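Local coordinates for protein geranylgeranyl pyrophosphate synthase (Geoglobus acetivorans, PDB 5JFQ) that catalyses the successive addition of isopentenyl diphosphate to dimethylallyl diphosphate, yielding mainly geranylgeranyl diphosphate and a smaller amount of farnesyl diphosphate, at residues B[119-123]-B[136-141]; B[23-27]-B[37-41]; B[153-157]-B[170-174]; B[125-129]-B[189-193]. All coordinates share one frame; numbering follows the deposited sequence.

In the fold
The four contacts illustrate how a largely helical fold changes its chemistry from core to surface. Contact 1 is wholly buried and apolar, with six touching residues from helices 105-123 and 130-159 beside the dimer interface. Contact 3, partly buried, joins helix 130-159 to helix 165-190 through methionines, nearer the residues that by similarity bind dimethylallyl diphosphate and magnesium. Contact 4 closes the far end of helix 165-190 against the loop entering helix 130-159, and touches contact 1 through V189 and L190. Contact 2 differs most: a loop is held by arginine and a surface salt bridge, while L23 and L24 pack against I122 of contact 1.

Contact 1 of 4, residues B[119-123]-B[136-141]; sequences AFEIL and AVSKLA
F120 reaches across from helix 105-123 to lay the rim of its ring against V137 and A141 of helix 130-159. With CG anti to the carbonyl carbon (chi1 -76°), CB carries the ring along the gap, and contact begins at CD1, which meets CG1 of V137 at 3.9 Å. One atom further, CE1 of F120 lies 3.8 Å from the carbonyl O of V137, met at the ring edge, and at the far end CZ of F120 is 3.7 Å from CA of A141 and also touches its methyl. Without the ring, as with an alanine at F120, V137 and A141 would probably lose their filling and a gap would open between the helices.

One turn on, L123 continues the seam. Its CD2 is wedged between CG2 of V137, at 3.5 Å, and CD2 of L140, at 3.7 Å, while CD1 of L123 turns to the methyl of A136. The short segments run nearly antiparallel, at 152°, with axes 10.7 Å apart, a spacing bridged mainly by apolar side chains. This is the helix-hairpin packing of the polyprenyl synthetase bundle. The ring of F120 stacks on F120 of the second subunit, and V137 packs on V137 there, which places the seam at the dimer interface; A72 of helix 67-88 also touches L123, and I186 and I182 of helix 165-190 reach L123, A136 and L140.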
loop_
_atom_site.group_PDB
_atom_site.type_symbol
_atom_site.label_atom_id
_atom_site.label_comp_id
_atom_site.label_asym_id
_atom_site.label_seq_id
_atom_site.Cartn_x
_atom_site.Cartn_y
_atom_site.Cartn_z
ATOM N N ALA B 119 -3.792 -4.461 6.524
ATOM C CA ALA B 119 -4.078 -5.824 6.087
ATOM C C ALA B 119 -2.896 -6.743 6.348
ATOM O O ALA B 119 -3.071 -7.886 6.783
ATOM C CB ALA B 119 -4.449 -5.853 4.606
ATOM N N PHE B 120 -1.687 -6.275 6.062
ATOM C CA PHE B 120 -0.537 -7.111 6.343
ATOM C C PHE B 120 -0.293 -7.244 7.843
ATOM O O PHE B 120 0.220 -8.273 8.290
ATOM C CB PHE B 120 0.676 -6.567 5.613
ATOM C CG PHE B 120 0.649 -6.866 4.159
ATOM C CD1 PHE B 120 1.006 -8.126 3.696
ATOM C CD2 PHE B 120 0.199 -5.918 3.254
ATOM C CE1 PHE B 120 0.961 -8.421 2.360
ATOM C CE2 PHE B 120 0.145 -6.206 1.894
ATOM C CZ PHE B 120 0.529 -7.453 1.440
ATOM N N GLU B 121 -0.676 -6.246 8.639
ATOM C CA GLU B 121 -0.530 -6.422 10.073
ATOM C C GLU B 121 -1.546 -7.425 10.589
ATOM O O GLU B 121 -1.250 -8.215 11.495
ATOM C CB GLU B 121 -0.677 -5.096 10.809
ATOM C CG GLU B 121 -0.495 -5.242 12.296
ATOM C CD GLU B 121 -0.768 -3.984 13.073
ATOM O OE1 GLU B 121 -1.055 -2.942 12.457
ATOM O OE2 GLU B 121 -0.693 -4.046 14.318
ATOM N N ILE B 122 -2.747 -7.426 10.014
ATOM C CA ILE B 122 -3.754 -8.370 10.478
ATOM C C ILE B 122 -3.398 -9.786 10.034
ATOM O O ILE B 122 -3.402 -10.719 10.841
ATOM C CB ILE B 122 -5.146 -7.935 10.005
ATOM C CG1 ILE B 122 -5.526 -6.642 10.732
ATOM C CG2 ILE B 122 -6.155 -9.054 10.260
ATOM C CD1 ILE B 122 -6.684 -5.878 10.080
ATOM N N LEU B 123 -3.051 -9.957 8.753
ATOM C CA LEU B 123 -2.618 -11.261 8.268
ATOM C C LEU B 123 -1.570 -11.873 9.186
ATOM O O LEU B 123 -1.660 -13.050 9.538
ATOM C CB LEU B 123 -2.069 -11.147 6.845
ATOM C CG LEU B 123 -1.480 -12.435 6.262
ATOM C CD1 LEU B 123 -2.506 -13.533 6.259
ATOM C CD2 LEU B 123 -0.995 -12.198 4.856
ATOM N N ALA B 136 1.962 -16.887 3.195
ATOM C CA ALA B 136 0.700 -16.183 2.990
ATOM C C ALA B 136 0.936 -14.707 2.731
ATOM O O ALA B 136 0.260 -14.101 1.891
ATOM C CB ALA B 136 -0.225 -16.357 4.193
ATOM N N VAL B 137 1.884 -14.105 3.446
ATOM C CA VAL B 137 2.196 -12.706 3.182
ATOM C C VAL B 137 2.759 -12.547 1.770
ATOM O O VAL B 137 2.369 -11.636 1.027
ATOM C CB VAL B 137 3.158 -12.176 4.261
ATOM C CG1 VAL B 137 3.801 -10.871 3.821
ATOM C CG2 VAL B 137 2.417 -12.007 5.574
ATOM N N SER B 138 3.643 -13.461 1.366
ATOM C CA SER B 138 4.253 -13.395 0.043
ATOM C C SER B 138 3.213 -13.521 -1.067
ATOM O O SER B 138 3.255 -12.782 -2.071
ATOM C CB SER B 138 5.299 -14.497 -0.092
ATOM O OG SER B 138 5.775 -14.567 -1.422
ATOM N N LYS B 139 2.274 -14.459 -0.903
ATOM C CA LYS B 139 1.259 -14.693 -1.921
ATOM C C LYS B 139 0.261 -13.539 -1.996
ATOM O O LYS B 139 -0.095 -13.091 -3.092
ATOM C CB LYS B 139 0.581 -16.027 -1.637
ATOM C CG LYS B 139 1.528 -17.227 -1.890
ATOM C CD LYS B 139 1.027 -18.514 -1.228
ATOM C CE LYS B 139 2.020 -19.671 -1.365
ATOM N NZ LYS B 139 2.066 -20.333 -2.705
ATOM N N LEU B 140 -0.173 -13.027 -0.842
ATOM C CA LEU B 140 -1.082 -11.893 -0.815
ATOM C C LEU B 140 -0.433 -10.629 -1.347
ATOM O O LEU B 140 -1.110 -9.780 -1.929
ATOM C CB LEU B 140 -1.578 -11.663 0.605
ATOM C CG LEU B 140 -2.447 -10.421 0.782
ATOM C CD1 LEU B 140 -3.715 -10.493 -0.067
ATOM C CD2 LEU B 140 -2.794 -10.240 2.234
ATOM N N ALA B 141 0.869 -10.476 -1.153
ATOM C CA ALA B 141 1.523 -9.285 -1.672
ATOM C C ALA B 141 1.667 -9.360 -3.189
ATOM O O ALA B 141 1.554 -8.342 -3.878
ATOM C CB ALA B 141 2.884 -9.098 -0.990
#

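Contact 2 of 4, residues B[23-27]-B[37-41]; sequences LLKEQ and RHYLK
R37 clasps the carbonyl oxygen of K25 with two nitrogens, and the tight part of the contact is built round that grip. NE of R37 donates to O of K25 at 2.8 Å and NH2 of R37 to the same oxygen at 2.7 Å. The acceptor lies in the guanidinium plane, yet both donors come from one face of the peptide carbonyl, NE well above its plane. A bend at chi2 (57°) turns the guanidinium to the K25 carbonyl. Next to the grip, CD2 of L24 lies beside NH1 of R37, O of L24 lies over one face of the guanidinium, and CD1 of L24 meets CD1 of L40 at 3.6 Å.

In the polyprenyl synthetase bundle this ties the loop that follows helix 9-23 to the start of helix 38-42, most of the intervening residues forming helix 30-36. NH2 of R37 also forms a salt bridge to E118 of helix 105-123, so loop and helix share one guanidinium. A leucine in place of R37 would probably leave the K25 carbonyl and the E118 carboxylate without their charged partner, letting the loop shift.

The solvent side is looser. E26 slides its CG past CG of R37, 3.8 Å away, and its OE2 forms a salt bridge with NZ of K41 at 2.9 Å, approached from above the carboxylate plane; both side chains are exposed.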
loop_
_atom_site.group_PDB
_atom_site.type_symbol
_atom_site.label_atom_id
_atom_site.label_comp_id
_atom_site.label_asym_id
_atom_site.label_seq_id
_atom_site.Cartn_x
_atom_site.Cartn_y
_atom_site.Cartn_z
ATOM N N LEU B 23 -10.810 -5.494 14.975
ATOM C CA LEU B 23 -9.478 -5.261 14.446
ATOM C C LEU B 23 -9.338 -3.953 13.674
ATOM O O LEU B 23 -8.214 -3.471 13.506
ATOM C CB LEU B 23 -9.079 -6.413 13.520
ATOM C CG LEU B 23 -9.020 -7.806 14.133
ATOM C CD1 LEU B 23 -8.914 -8.858 13.048
ATOM C CD2 LEU B 23 -7.821 -7.883 15.049
ATOM N N LEU B 24 -10.427 -3.364 13.184
ATOM C CA LEU B 24 -10.265 -2.149 12.395
ATOM C C LEU B 24 -10.943 -0.969 13.075
ATOM O O LEU B 24 -11.833 -0.321 12.510
ATOM C CB LEU B 24 -10.791 -2.363 10.976
ATOM C CG LEU B 24 -9.886 -3.280 10.145
ATOM C CD1 LEU B 24 -10.630 -3.865 8.949
ATOM C CD2 LEU B 24 -8.608 -2.549 9.719
ATOM N N LYS B 25 -10.505 -0.673 14.288
ATOM C CA LYS B 25 -11.108 0.406 15.041
ATOM C C LYS B 25 -10.805 1.749 14.380
ATOM O O LYS B 25 -9.849 1.892 13.616
ATOM C CB LYS B 25 -10.588 0.390 16.475
ATOM C CG LYS B 25 -11.631 0.036 17.485
ATOM C CD LYS B 25 -11.609 -1.456 17.792
ATOM C CE LYS B 25 -10.442 -1.805 18.704
ATOM N NZ LYS B 25 -10.502 -3.198 19.228
ATOM N N GLU B 26 -11.637 2.741 14.677
ATOM C CA GLU B 26 -11.253 4.110 14.386
ATOM C C GLU B 26 -10.325 4.609 15.480
ATOM O O GLU B 26 -10.361 4.135 16.618
ATOM C CB GLU B 26 -12.474 5.020 14.257
ATOM C CG GLU B 26 -13.324 4.721 13.038
ATOM C CD GLU B 26 -14.411 5.749 12.809
ATOM O OE1 GLU B 26 -14.098 6.961 12.835
ATOM O OE2 GLU B 26 -15.577 5.337 12.610
ATOM N N GLN B 27 -9.497 5.578 15.126
ATOM C CA GLN B 27 -8.327 5.933 15.916
ATOM C C GLN B 27 -7.932 7.357 15.514
ATOM O O GLN B 27 -8.578 7.974 14.661
ATOM C CB GLN B 27 -7.253 4.871 15.674
ATOM C CG GLN B 27 -5.949 4.984 16.411
ATOM C CD GLN B 27 -4.900 4.115 15.738
ATOM O OE1 GLN B 27 -5.206 2.989 15.322
ATOM N NE2 GLN B 27 -3.672 4.645 15.577
ATOM N N ARG B 37 -12.398 3.939 7.470
ATOM C CA ARG B 37 -13.449 3.028 7.886
ATOM C C ARG B 37 -14.755 3.317 7.190
ATOM O O ARG B 37 -15.741 2.646 7.479
ATOM C CB ARG B 37 -13.672 3.084 9.405
ATOM C CG ARG B 37 -12.774 2.177 10.218
ATOM C CD ARG B 37 -11.366 2.504 9.923
ATOM N NE ARG B 37 -10.405 1.977 10.881
ATOM C CZ ARG B 37 -9.424 1.135 10.585
ATOM N NH1 ARG B 37 -9.269 0.712 9.337
ATOM N NH2 ARG B 37 -8.580 0.760 11.538
ATOM N N HIS B 38 -14.781 4.298 6.284
ATOM C CA HIS B 38 -16.027 4.699 5.640
ATOM C C HIS B 38 -16.710 3.525 4.945
ATOM O O HIS B 38 -17.883 3.244 5.205
ATOM C CB HIS B 38 -15.764 5.829 4.652
ATOM C CG HIS B 38 -17.006 6.367 4.022
ATOM N ND1 HIS B 38 -18.078 6.821 4.762
ATOM C CD2 HIS B 38 -17.352 6.516 2.721
ATOM C CE1 HIS B 38 -19.031 7.224 3.942
ATOM N NE2 HIS B 38 -18.616 7.055 2.698
ATOM N N TYR B 39 -15.995 2.817 4.067
ATOM C CA TYR B 39 -16.639 1.716 3.350
ATOM C C TYR B 39 -16.922 0.535 4.265
ATOM O O TYR B 39 -17.957 -0.126 4.121
ATOM C CB TYR B 39 -15.793 1.260 2.161
ATOM C CG TYR B 39 -15.730 2.249 1.018
ATOM C CD1 TYR B 39 -16.679 3.267 0.884
ATOM C CD2 TYR B 39 -14.714 2.171 0.072
ATOM C CE1 TYR B 39 -16.609 4.160 -0.151
ATOM C CE2 TYR B 39 -14.641 3.072 -0.967
ATOM C CZ TYR B 39 -15.590 4.057 -1.077
ATOM O OH TYR B 39 -15.499 4.949 -2.123
ATOM N N LEU B 40 -16.003 0.222 5.183
ATOM C CA LEU B 40 -16.246 -0.908 6.073
ATOM C C LEU B 40 -17.533 -0.705 6.852
ATOM O O LEU B 40 -18.336 -1.633 6.988
ATOM C CB LEU B 40 -15.071 -1.118 7.031
ATOM C CG LEU B 40 -13.763 -1.551 6.367
ATOM C CD1 LEU B 40 -12.577 -1.274 7.273
ATOM C CD2 LEU B 40 -13.803 -3.018 5.942
ATOM N N LYS B 41 -17.761 0.516 7.339
ATOM C CA LYS B 41 -19.016 0.820 8.017
ATOM C C LYS B 41 -20.184 0.864 7.040
ATOM O O LYS B 41 -21.306 0.501 7.414
ATOM C CB LYS B 41 -18.897 2.136 8.785
ATOM C CG LYS B 41 -17.716 2.169 9.743
ATOM C CD LYS B 41 -17.950 3.096 10.921
ATOM C CE LYS B 41 -17.961 4.556 10.526
ATOM N NZ LYS B 41 -16.653 5.036 9.973
#

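Contact 3 of 4, residues B[153-157]-B[170-174]; sequences MDMSF and EMVRK
M153 lays its methyl against the base of M171 across the gap between helices 130-159 and 165-190, while the chain of M171 curls toward D154 and F157. The thioether of M153 bends at chi3, bringing CE to 3.5 Å from CA of M171 and close to its CB, so the methyl rests on the opposite backbone. M171 runs the other way: CG stands anti to the backbone N (chi1 179°), and bends at chi2 and chi3 give the chain its curl. CG of M171 lies 3.7 Å from CB of M153.

F157 also meets M171, its ring crossing it obliquely, with CE2 near CB of M171. D154 crosses M171 obliquely too; CB of D154 is 3.7 Å from SD of M171, and its carboxylate leans along the thioether end. K174 meets SD of M153 about at a right angle, through loose contacts of CD and NZ. Sulfur and methyl groups with bendable chains thus fill the space between helices whose axes are 10.2 Å apart.

The segments run broadly antiparallel, at 141°, as consecutive helices in the polyprenyl synthetase bundle. K175, which by similarity binds dimethylallyl diphosphate, lies beside M171. V172 and R173 turn to helix 195-221, R173 is bridged to E146 of helix 130-159, and M153 packs on P29 of the second subunit.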
loop_
_atom_site.group_PDB
_atom_site.type_symbol
_atom_site.label_atom_id
_atom_site.label_comp_id
_atom_site.label_asym_id
_atom_site.label_seq_id
_atom_site.Cartn_x
_atom_site.Cartn_y
_atom_site.Cartn_z
ATOM N N MET B 153 -4.184 -2.230 -16.313
ATOM C CA MET B 153 -4.614 -2.786 -17.590
ATOM C C MET B 153 -6.018 -2.308 -17.950
ATOM O O MET B 153 -6.248 -1.804 -19.055
ATOM C CB MET B 153 -4.551 -4.311 -17.543
ATOM C CG MET B 153 -3.162 -4.848 -17.810
ATOM S SD MET B 153 -2.934 -6.558 -17.291
ATOM C CE MET B 153 -4.087 -7.388 -18.366
ATOM N N ASP B 154 -6.965 -2.449 -17.014
ATOM C CA ASP B 154 -8.343 -2.021 -17.241
ATOM C C ASP B 154 -8.406 -0.577 -17.703
ATOM O O ASP B 154 -9.132 -0.247 -18.646
ATOM C CB ASP B 154 -9.148 -2.196 -15.956
ATOM C CG ASP B 154 -10.622 -2.225 -16.198
ATOM O OD1 ASP B 154 -11.015 -2.649 -17.302
ATOM O OD2 ASP B 154 -11.383 -1.856 -15.281
ATOM N N MET B 155 -7.655 0.302 -17.043
ATOM C CA MET B 155 -7.703 1.712 -17.399
ATOM C C MET B 155 -7.002 1.965 -18.719
ATOM O O MET B 155 -7.457 2.793 -19.516
ATOM C CB MET B 155 -7.087 2.552 -16.292
ATOM C CG MET B 155 -7.853 2.481 -14.991
ATOM S SD MET B 155 -7.237 3.709 -13.839
ATOM C CE MET B 155 -5.474 3.409 -13.963
ATOM N N SER B 156 -5.897 1.259 -18.973
ATOM C CA SER B 156 -5.272 1.330 -20.291
ATOM C C SER B 156 -6.243 0.921 -21.395
ATOM O O SER B 156 -6.182 1.465 -22.503
ATOM C CB SER B 156 -4.035 0.443 -20.340
ATOM O OG SER B 156 -4.405 -0.919 -20.518
ATOM N N PHE B 157 -7.130 -0.042 -21.111
ATOM C CA PHE B 157 -8.111 -0.496 -22.091
ATOM C C PHE B 157 -9.001 0.653 -22.561
ATOM O O PHE B 157 -9.329 0.742 -23.751
ATOM C CB PHE B 157 -8.986 -1.609 -21.500
ATOM C CG PHE B 157 -8.284 -2.939 -21.308
ATOM C CD1 PHE B 157 -7.031 -3.185 -21.847
ATOM C CD2 PHE B 157 -8.903 -3.958 -20.580
ATOM C CE1 PHE B 157 -6.408 -4.423 -21.664
ATOM C CE2 PHE B 157 -8.284 -5.193 -20.396
ATOM C CZ PHE B 157 -7.040 -5.425 -20.940
ATOM N N GLU B 170 -7.317 -11.725 -19.109
ATOM C CA GLU B 170 -6.170 -11.665 -18.214
ATOM C C GLU B 170 -6.303 -10.495 -17.249
ATOM O O GLU B 170 -5.907 -10.601 -16.080
ATOM C CB GLU B 170 -4.867 -11.576 -19.009
ATOM C CG GLU B 170 -3.623 -11.709 -18.135
ATOM C CD GLU B 170 -3.710 -12.889 -17.171
ATOM O OE1 GLU B 170 -4.224 -13.957 -17.577
ATOM O OE2 GLU B 170 -3.271 -12.748 -16.006
ATOM N N MET B 171 -6.899 -9.391 -17.709
ATOM C CA MET B 171 -7.123 -8.251 -16.833
ATOM C C MET B 171 -8.116 -8.592 -15.738
ATOM O O MET B 171 -7.907 -8.236 -14.576
ATOM C CB MET B 171 -7.604 -7.044 -17.636
ATOM C CG MET B 171 -7.886 -5.827 -16.787
ATOM S SD MET B 171 -9.533 -5.840 -16.067
ATOM C CE MET B 171 -10.562 -5.829 -17.553
ATOM N N VAL B 172 -9.222 -9.249 -16.089
ATOM C CA VAL B 172 -10.204 -9.586 -15.064
ATOM C C VAL B 172 -9.609 -10.582 -14.078
ATOM O O VAL B 172 -9.885 -10.520 -12.871
ATOM C CB VAL B 172 -11.516 -10.104 -15.690
ATOM C CG1 VAL B 172 -11.309 -11.426 -16.365
ATOM C CG2 VAL B 172 -12.553 -10.281 -14.616
ATOM N N ARG B 173 -8.756 -11.484 -14.565
ATOM C CA ARG B 173 -8.115 -12.451 -13.685
ATOM C C ARG B 173 -7.295 -11.745 -12.609
ATOM O O ARG B 173 -7.359 -12.109 -11.426
ATOM C CB ARG B 173 -7.246 -13.399 -14.518
ATOM C CG ARG B 173 -6.407 -14.367 -13.721
ATOM C CD ARG B 173 -5.175 -14.792 -14.500
ATOM N NE ARG B 173 -4.124 -15.168 -13.571
ATOM C CZ ARG B 173 -3.062 -14.421 -13.292
ATOM N NH1 ARG B 173 -2.893 -13.257 -13.901
ATOM N NH2 ARG B 173 -2.163 -14.848 -12.410
ATOM N N LYS B 174 -6.539 -10.715 -13.002
ATOM C CA LYS B 174 -5.764 -9.932 -12.049
ATOM C C LYS B 174 -6.649 -8.978 -11.249
ATOM O O LYS B 174 -6.519 -8.887 -10.023
ATOM C CB LYS B 174 -4.679 -9.141 -12.775
ATOM C CG LYS B 174 -3.588 -9.946 -13.439
ATOM C CD LYS B 174 -2.509 -8.979 -13.921
ATOM C CE LYS B 174 -1.305 -9.677 -14.521
ATOM N NZ LYS B 174 -1.565 -10.235 -15.878
#

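Contact 4 of 4, residues B[125-129]-B[189-193]; sequences MSDAP and VLFGK
A128, with only a methyl for a side chain, is the hub of this contact: its CB lies 3.4 Å from the carbonyl O of L190 and also meets two hydrophobic side chains. CD2 of L190 approaches at 4.0 Å from CB of A128, and CE1 of F191 at 3.9 Å from that same CB, and the methyl lies at the edge of the F191 ring, near its plane. O of D127 lies by the same edge. F191 reaches back to the loop because its CG stands anti to the carbonyl carbon (chi1 -47°), which folds the ring over CB of L190.

P129 adds its CD at 3.5 Å from O of L190; ring carbon and alanine methyl both lie near this carbonyl, which also accepts a hydrogen bond from ND2 of N132. S126 stands further back, its OG hydrogen-bonded to O of L123, with CD1 of L190 nearby. An inverse gamma turn centred on D127, with a weak bond from N of A128 to O of S126, precedes A128, whose CB points toward the helix end.

F191 is the first residue to leave helical geometry, and P129 is the N-cap of helix 130-159. The contact packs the loop between two helices of the polyprenyl synthetase bundle against the C-terminal end of helix 165-190, away from the substrate sites.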
loop_
_atom_site.group_PDB
_atom_site.type_symbol
_atom_site.label_atom_id
_atom_site.label_comp_id
_atom_site.label_asym_id
_atom_site.label_seq_id
_atom_site.Cartn_x
_atom_site.Cartn_y
_atom_site.Cartn_z
ATOM N N MET B 125 -1.072 -11.638 12.236
ATOM C CA MET B 125 -1.568 -12.092 13.526
ATOM C C MET B 125 -2.062 -13.529 13.496
ATOM O O MET B 125 -2.518 -14.024 14.532
ATOM C CB MET B 125 -2.718 -11.212 14.006
ATOM C CG MET B 125 -2.417 -9.752 14.088
ATOM S SD MET B 125 -3.939 -8.867 14.497
ATOM C CE MET B 125 -3.456 -7.183 14.165
ATOM N N SER B 126 -2.003 -14.199 12.347
ATOM C CA SER B 126 -2.682 -15.479 12.203
ATOM C C SER B 126 -2.126 -16.524 13.166
ATOM O O SER B 126 -0.922 -16.581 13.428
ATOM C CB SER B 126 -2.573 -15.979 10.766
ATOM O OG SER B 126 -3.464 -15.266 9.925
ATOM N N ASP B 127 -3.027 -17.352 13.700
ATOM C CA ASP B 127 -2.658 -18.523 14.487
ATOM C C ASP B 127 -2.385 -19.673 13.528
ATOM O O ASP B 127 -3.238 -20.524 13.256
ATOM C CB ASP B 127 -3.760 -18.876 15.472
ATOM C CG ASP B 127 -3.525 -20.209 16.154
ATOM O OD1 ASP B 127 -2.353 -20.656 16.278
ATOM O OD2 ASP B 127 -4.537 -20.813 16.554
ATOM N N ALA B 128 -1.170 -19.686 12.993
ATOM C CA ALA B 128 -0.764 -20.723 12.062
ATOM C C ALA B 128 0.754 -20.811 12.082
ATOM O O ALA B 128 1.421 -19.894 12.584
ATOM C CB ALA B 128 -1.294 -20.434 10.646
ATOM N N PRO B 129 1.323 -21.909 11.582
ATOM C CA PRO B 129 2.791 -22.027 11.473
ATOM C C PRO B 129 3.393 -20.784 10.847
ATOM O O PRO B 129 2.931 -20.344 9.789
ATOM C CB PRO B 129 2.974 -23.239 10.549
ATOM C CG PRO B 129 1.727 -24.029 10.689
ATOM C CD PRO B 129 0.621 -23.101 11.070
ATOM N N VAL B 189 -2.793 -22.400 2.322
ATOM C CA VAL B 189 -1.439 -21.950 2.595
ATOM C C VAL B 189 -1.194 -21.908 4.090
ATOM O O VAL B 189 -0.157 -22.374 4.575
ATOM C CB VAL B 189 -1.181 -20.581 1.956
ATOM C CG1 VAL B 189 0.270 -20.176 2.179
ATOM C CG2 VAL B 189 -1.514 -20.630 0.487
ATOM N N LEU B 190 -2.154 -21.355 4.841
ATOM C CA LEU B 190 -1.956 -21.139 6.269
ATOM C C LEU B 190 -1.799 -22.458 7.025
ATOM O O LEU B 190 -1.016 -22.545 7.975
ATOM C CB LEU B 190 -3.117 -20.320 6.837
ATOM C CG LEU B 190 -2.991 -18.810 6.597
ATOM C CD1 LEU B 190 -4.215 -18.015 7.046
ATOM C CD2 LEU B 190 -1.740 -18.299 7.283
ATOM N N PHE B 191 -2.516 -23.498 6.605
ATOM C CA PHE B 191 -2.553 -24.778 7.300
ATOM C C PHE B 191 -1.893 -25.883 6.489
ATOM O O PHE B 191 -2.324 -27.033 6.528
ATOM C CB PHE B 191 -3.992 -25.135 7.641
ATOM C CG PHE B 191 -4.721 -24.005 8.249
ATOM C CD1 PHE B 191 -4.077 -23.171 9.146
ATOM C CD2 PHE B 191 -6.018 -23.728 7.899
ATOM C CE1 PHE B 191 -4.721 -22.093 9.713
ATOM C CE2 PHE B 191 -6.678 -22.649 8.462
ATOM C CZ PHE B 191 -6.020 -21.827 9.372
ATOM N N GLY B 192 -0.870 -25.532 5.721
ATOM C CA GLY B 192 0.037 -26.531 5.200
ATOM C C GLY B 192 -0.590 -27.608 4.349
ATOM O O GLY B 192 -0.008 -28.688 4.217
ATOM N N LYS B 193 -1.750 -27.356 3.752
ATOM C CA LYS B 193 -2.170 -28.287 2.719
ATOM C C LYS B 193 -1.196 -28.192 1.545
ATOM O O LYS B 193 -0.396 -27.259 1.447
ATOM C CB LYS B 193 -3.617 -28.016 2.300
ATOM C CG LYS B 193 -4.544 -27.755 3.484
ATOM C CD LYS B 193 -4.342 -28.777 4.607
ATOM C CE LYS B 193 -5.474 -28.697 5.620
ATOM N NZ LYS B 193 -5.303 -29.643 6.760
#